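Local coordinates for protein replicative DNA helicase (Helicobacter pylori, PDB 3GXV) that probably unwinds duplex DNA at the replication fork as a hexameric, nucleotide-hydrolysing motor, its N-terminal domain taking part in the partnership with primase, at residues I13-L18 / L82-A87; S33-S38 / A96-I101. All coordinates share one frame; numbering follows the deposited sequence.

Contact 1. Residues I13-L18 / L82-A87; sequences IERIVL and LVAIFA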
loop_
_atom_site.group_PDB
_atom_site.type_symbol
_atom_site.label_atom_id
_atom_site.label_comp_id
_atom_site.label_asym_id
_atom_site.label_seq_id
_atom_site.Cartn_x
_atom_site.Cartn_y
_atom_site.Cartn_z
ATOM N N ILE B 13 -5.297 11.638 -17.331
ATOM C CA ILE B 13 -5.683 12.169 -16.032
ATOM C C ILE B 13 -6.107 11.082 -15.051
ATOM O O ILE B 13 -5.876 11.204 -13.849
ATOM C CB ILE B 13 -6.853 13.175 -16.178
ATOM C CG1 ILE B 13 -6.337 14.470 -16.808
ATOM C CG2 ILE B 13 -7.509 13.426 -14.821
ATOM C CD1 ILE B 13 -7.408 15.505 -17.038
ATOM N N GLU B 14 -6.745 10.037 -15.566
ATOM C CA GLU B 14 -7.212 8.943 -14.729
ATOM C C GLU B 14 -6.052 8.155 -14.155
ATOM O O GLU B 14 -6.127 7.673 -13.030
ATOM C CB GLU B 14 -8.129 8.010 -15.523
ATOM C CG GLU B 14 -9.362 8.713 -16.081
ATOM C CD GLU B 14 -10.376 7.775 -16.706
ATOM O OE1 GLU B 14 -9.996 6.704 -17.252
ATOM O OE2 GLU B 14 -11.568 8.131 -16.669
ATOM N N ARG B 15 -4.987 8.020 -14.932
ATOM C CA ARG B 15 -3.813 7.296 -14.481
ATOM C C ARG B 15 -3.111 8.101 -13.402
ATOM O O ARG B 15 -2.751 7.569 -12.349
ATOM C CB ARG B 15 -2.831 7.066 -15.637
ATOM C CG ARG B 15 -3.320 6.107 -16.703
ATOM C CD ARG B 15 -2.186 5.693 -17.641
ATOM N NE ARG B 15 -1.759 6.766 -18.535
ATOM C CZ ARG B 15 -2.083 6.852 -19.824
ATOM N NH1 ARG B 15 -2.842 5.931 -20.395
ATOM N NH2 ARG B 15 -1.638 7.861 -20.545
ATOM N N ILE B 16 -2.904 9.387 -13.670
ATOM C CA ILE B 16 -2.219 10.235 -12.710
ATOM C C ILE B 16 -2.937 10.203 -11.363
ATOM O O ILE B 16 -2.314 10.268 -10.323
ATOM C CB ILE B 16 -2.127 11.687 -13.205
ATOM C CG1 ILE B 16 -1.291 11.749 -14.490
ATOM C CG2 ILE B 16 -1.512 12.553 -12.112
ATOM C CD1 ILE B 16 -1.294 13.112 -15.187
ATOM N N VAL B 17 -4.258 10.085 -11.403
ATOM C CA VAL B 17 -5.062 10.036 -10.195
ATOM C C VAL B 17 -4.848 8.717 -9.468
ATOM O O VAL B 17 -4.711 8.698 -8.243
ATOM C CB VAL B 17 -6.554 10.191 -10.529
ATOM C CG1 VAL B 17 -7.402 10.023 -9.271
ATOM C CG2 VAL B 17 -6.800 11.559 -11.130
ATOM N N LEU B 18 -4.825 7.624 -10.239
ATOM C CA LEU B 18 -4.640 6.273 -9.705
ATOM C C LEU B 18 -3.201 6.114 -9.218
ATOM O O LEU B 18 -2.939 5.447 -8.216
ATOM C CB LEU B 18 -4.949 5.215 -10.781
ATOM C CG LEU B 18 -6.393 4.998 -11.277
ATOM C CD1 LEU B 18 -6.399 3.929 -12.368
ATOM C CD2 LEU B 18 -7.287 4.561 -10.135
ATOM N N LEU B 82 -1.038 -1.463 -16.781
ATOM C CA LEU B 82 -0.542 -1.386 -15.417
ATOM C C LEU B 82 0.649 -0.440 -15.387
ATOM O O LEU B 82 0.648 0.543 -14.649
ATOM C CB LEU B 82 -0.120 -2.778 -14.920
ATOM C CG LEU B 82 -1.203 -3.822 -14.607
ATOM C CD1 LEU B 82 -0.555 -5.161 -14.300
ATOM C CD2 LEU B 82 -2.041 -3.367 -13.424
ATOM N N VAL B 83 1.658 -0.732 -16.205
ATOM C CA VAL B 83 2.856 0.100 -16.260
ATOM C C VAL B 83 2.471 1.535 -16.593
ATOM O O VAL B 83 3.181 2.480 -16.235
ATOM C CB VAL B 83 3.853 -0.410 -17.323
ATOM C CG1 VAL B 83 4.076 -1.895 -17.148
ATOM C CG2 VAL B 83 3.332 -0.119 -18.706
ATOM N N ALA B 84 1.341 1.689 -17.281
ATOM C CA ALA B 84 0.850 3.012 -17.649
ATOM C C ALA B 84 0.472 3.740 -16.367
ATOM O O ALA B 84 0.854 4.892 -16.141
ATOM C CB ALA B 84 -0.371 2.888 -18.560
ATOM N N ILE B 85 -0.275 3.047 -15.520
ATOM C CA ILE B 85 -0.717 3.615 -14.264
ATOM C C ILE B 85 0.428 3.826 -13.273
ATOM O O ILE B 85 0.558 4.915 -12.704
ATOM C CB ILE B 85 -1.812 2.730 -13.650
ATOM C CG1 ILE B 85 -3.029 2.733 -14.586
ATOM C CG2 ILE B 85 -2.180 3.231 -12.261
ATOM C CD1 ILE B 85 -3.980 1.550 -14.430
ATOM N N PHE B 86 1.268 2.811 -13.084
ATOM C CA PHE B 86 2.388 2.917 -12.146
ATOM C C PHE B 86 3.483 3.904 -12.538
ATOM O O PHE B 86 4.155 4.463 -11.672
ATOM C CB PHE B 86 3.016 1.533 -11.903
ATOM C CG PHE B 86 2.126 0.586 -11.132
ATOM C CD1 PHE B 86 1.798 0.847 -9.815
ATOM C CD2 PHE B 86 1.593 -0.538 -11.742
ATOM C CE1 PHE B 86 0.949 -0.001 -9.107
ATOM C CE2 PHE B 86 0.741 -1.398 -11.049
ATOM C CZ PHE B 86 0.415 -1.128 -9.728
ATOM N N ALA B 87 3.660 4.130 -13.838
ATOM C CA ALA B 87 4.700 5.041 -14.310
ATOM C C ALA B 87 4.267 6.506 -14.367
ATOM O O ALA B 87 5.101 7.399 -14.300
ATOM C CB ALA B 87 5.208 4.595 -15.673
#

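Contact 2. Residues S33-S38 / A96-I101; sequences SVLEPS and AYVEEI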
loop_
_atom_site.group_PDB
_atom_site.type_symbol
_atom_site.label_atom_id
_atom_site.label_comp_id
_atom_site.label_asym_id
_atom_site.label_seq_id
_atom_site.Cartn_x
_atom_site.Cartn_y
_atom_site.Cartn_z
ATOM N N SER B 33 -15.120 9.380 -2.667
ATOM C CA SER B 33 -16.245 10.189 -2.212
ATOM C C SER B 33 -16.843 10.944 -3.388
ATOM O O SER B 33 -17.823 11.682 -3.237
ATOM C CB SER B 33 -15.789 11.181 -1.143
ATOM O OG SER B 33 -16.891 11.880 -0.603
ATOM N N VAL B 34 -16.243 10.753 -4.562
ATOM C CA VAL B 34 -16.689 11.405 -5.786
ATOM C C VAL B 34 -16.653 10.456 -6.987
ATOM O O VAL B 34 -17.294 10.711 -7.996
ATOM C CB VAL B 34 -15.814 12.665 -6.084
ATOM C CG1 VAL B 34 -16.017 13.148 -7.527
ATOM C CG2 VAL B 34 -16.181 13.791 -5.109
ATOM N N LEU B 35 -15.937 9.344 -6.865
ATOM C CA LEU B 35 -15.807 8.410 -7.974
ATOM C C LEU B 35 -16.052 6.935 -7.696
ATOM O O LEU B 35 -15.611 6.395 -6.694
ATOM C CB LEU B 35 -14.413 8.545 -8.591
ATOM C CG LEU B 35 -14.025 9.858 -9.279
ATOM C CD1 LEU B 35 -12.537 9.864 -9.560
ATOM C CD2 LEU B 35 -14.812 10.018 -10.567
ATOM N N GLU B 36 -16.766 6.293 -8.610
ATOM C CA GLU B 36 -17.015 4.860 -8.545
ATOM C C GLU B 36 -16.194 4.308 -9.715
ATOM O O GLU B 36 -15.820 5.059 -10.613
ATOM C CB GLU B 36 -18.499 4.546 -8.769
ATOM C CG GLU B 36 -19.428 4.982 -7.650
ATOM C CD GLU B 36 -18.975 4.509 -6.282
ATOM O OE1 GLU B 36 -18.303 3.458 -6.195
ATOM O OE2 GLU B 36 -19.306 5.184 -5.288
ATOM N N PRO B 37 -15.896 2.999 -9.720
ATOM C CA PRO B 37 -15.113 2.441 -10.838
ATOM C C PRO B 37 -15.776 2.759 -12.190
ATOM O O PRO B 37 -15.122 3.220 -13.138
ATOM C CB PRO B 37 -15.093 0.946 -10.534
ATOM C CG PRO B 37 -15.109 0.912 -9.017
ATOM C CD PRO B 37 -16.132 1.985 -8.669
ATOM N N SER B 38 -17.083 2.532 -12.258
ATOM C CA SER B 38 -17.858 2.781 -13.465
ATOM C C SER B 38 -17.725 4.218 -13.978
ATOM O O SER B 38 -18.155 4.521 -15.088
ATOM C CB SER B 38 -19.337 2.461 -13.203
ATOM O OG SER B 38 -19.864 3.247 -12.140
ATOM N N ALA B 96 -8.983 18.700 -8.776
ATOM C CA ALA B 96 -9.586 19.098 -10.048
ATOM C C ALA B 96 -9.739 17.904 -10.986
ATOM O O ALA B 96 -10.803 17.713 -11.586
ATOM C CB ALA B 96 -8.752 20.167 -10.708
ATOM N N TYR B 97 -8.671 17.118 -11.106
ATOM C CA TYR B 97 -8.651 15.931 -11.946
ATOM C C TYR B 97 -9.834 15.009 -11.608
ATOM O O TYR B 97 -10.588 14.592 -12.489
ATOM C CB TYR B 97 -7.335 15.173 -11.734
ATOM C CG TYR B 97 -6.143 15.656 -12.538
ATOM C CD1 TYR B 97 -6.117 16.924 -13.122
ATOM C CD2 TYR B 97 -5.044 14.821 -12.735
ATOM C CE1 TYR B 97 -5.022 17.340 -13.891
ATOM C CE2 TYR B 97 -3.949 15.224 -13.493
ATOM C CZ TYR B 97 -3.945 16.478 -14.072
ATOM O OH TYR B 97 -2.873 16.845 -14.845
ATOM N N VAL B 98 -9.985 14.687 -10.329
ATOM C CA VAL B 98 -11.064 13.822 -9.884
ATOM C C VAL B 98 -12.420 14.367 -10.302
ATOM O O VAL B 98 -13.258 13.612 -10.785
ATOM C CB VAL B 98 -11.014 13.634 -8.358
ATOM C CG1 VAL B 98 -12.220 12.855 -7.875
ATOM C CG2 VAL B 98 -9.757 12.889 -7.993
ATOM N N GLU B 99 -12.628 15.673 -10.121
ATOM C CA GLU B 99 -13.880 16.323 -10.508
ATOM C C GLU B 99 -13.996 16.369 -12.035
ATOM O O GLU B 99 -15.101 16.438 -12.582
ATOM C CB GLU B 99 -13.963 17.756 -9.965
ATOM C CG GLU B 99 -15.299 18.428 -10.284
ATOM C CD GLU B 99 -15.296 19.943 -10.105
ATOM O OE1 GLU B 99 -16.358 20.564 -10.332
ATOM O OE2 GLU B 99 -14.244 20.514 -9.750
ATOM N N GLU B 100 -12.857 16.349 -12.720
ATOM C CA GLU B 100 -12.863 16.367 -14.174
ATOM C C GLU B 100 -13.306 14.984 -14.634
ATOM O O GLU B 100 -14.133 14.842 -15.542
ATOM C CB GLU B 100 -11.464 16.683 -14.717
ATOM C CG GLU B 100 -11.450 16.962 -16.210
ATOM C CD GLU B 100 -10.118 17.494 -16.705
ATOM O OE1 GLU B 100 -9.475 18.288 -15.983
ATOM O OE2 GLU B 100 -9.726 17.127 -17.830
ATOM N N ILE B 101 -12.750 13.962 -13.992
ATOM C CA ILE B 101 -13.088 12.579 -14.312
ATOM C C ILE B 101 -14.579 12.342 -14.095
ATOM O O ILE B 101 -15.236 11.680 -14.895
ATOM C CB ILE B 101 -12.267 11.610 -13.435
ATOM C CG1 ILE B 101 -10.830 11.557 -13.959
ATOM C CG2 ILE B 101 -12.906 10.217 -13.424
ATOM C CD1 ILE B 101 -9.862 10.843 -13.048
#

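Contact 1. Residues I13-L18 / L82-A87
Arg15 reaches across to Ala84 and Ile85 with the aliphatic part of its side chain. CB leaves the backbone toward helix 79-87. CG, turned away from the carbonyl carbon and beside the backbone N (chi1 -68°), lies 4.0 Å from CG1 of Ile85. CD is the atom that makes the closest approach, 3.5 Å from the methyl CB of Ala84 and equally near the Ala84 carbonyl oxygen. The chain then bends at chi3 (-71°), and NE stays 4.0 Å from Ala84 O. At that distance, and with the guanidinium approached obliquely, this is packing and not a hydrogen bond.

The two short helical segments approach to 8.0 Å between axes at a crossing angle of -64°. Arg15 and Ile85 mark the closest backbone pair, 4.8 Å between their CA atoms, and the small Ala84 beside them is consistent with so near an approach. The contact joins helix 3-23 to helix 79-87 inside the all-helical N-terminal domain of the DnaB helicase family.

One helical turn beyond Arg15, Leu18 meets both branches of Ile85: its CB sits 3.7 Å from Ile85 CG2, and its CD1 lies 4.0 Å from Ile85 CD1. Both side chains are buried, and helix 43-57 packs against them through Asn45, with Phe48 and Phe49 also touching Leu18.

Contact 2. Residues S33-S38 / A96-I101
Val34 and Val98 bring the two backbones nearest, with 7.4 Å between their CA atoms, as the irregular loop 33-36, extended at Leu35 and Glu36, passes a regular helical segment, 96-101, whose backbone includes the bond from Ile101 N to Tyr97 O. This is loop-on-helix packing within the all-helical DnaB-type N-terminal domain: the connection between helix 27-32 and helix 43-57 is laid against the first turns of the long helix 95-119.

Leu35 carries most of the interface. Its CB points toward the helix, and CG, set opposite the carbonyl carbon (chi1 -65°), places the fork of the side chain between the side chains of Val98 and Ile101, beside the Val98 carbonyl oxygen. The two methyls divide the work. CD1 presses on CG1 of Val98 at 3.4 Å and also lies 3.9 Å from Ile101 CG2, whereas CD2 is directed chiefly to Ile101. Leu35 and Ile101 cross at about a right angle, with the CD2 methyl of Leu35 set against the CG2 methyl of Ile101.

Val98 CG1 serves two neighbours, since CG1 of Val34 approaches it at 3.8 Å from the more exposed end of the contact. Leu35, Val98 and Ile101 are buried, and the interface between the segments is apolar. Beside it, the Val34 carbonyl oxygen receives a weak hydrogen bond from Lys102, and Glu36 N makes a hydrogen bond to Asp39 OD2, just past the segment. The Leu35 CD2 to Ile101 CG2 separation is 3.4 Å, tighter than usual van der Waals contact.

From the N terminus, the chain first supplies 13-18 on helix 3-23, then the loop 33-38, and contact 1 closes when 82-87 on helix 79-87 returns to the first helix, 63 residues intervening. Contact 2 closes later, when 96-101 reaches back over 57 residues to 33-38. Their segments alternate, so the two loops cross. The centres lie 14 Å apart, yet the contacts touch where helix 3-23 packs on helix 95-119: Ile13 packs on Tyr97, while Glu14 meets Ile101. Helix 3-23 thus links both, and the successive helices 79-87 and 95-119 are tied to the early part of the domain.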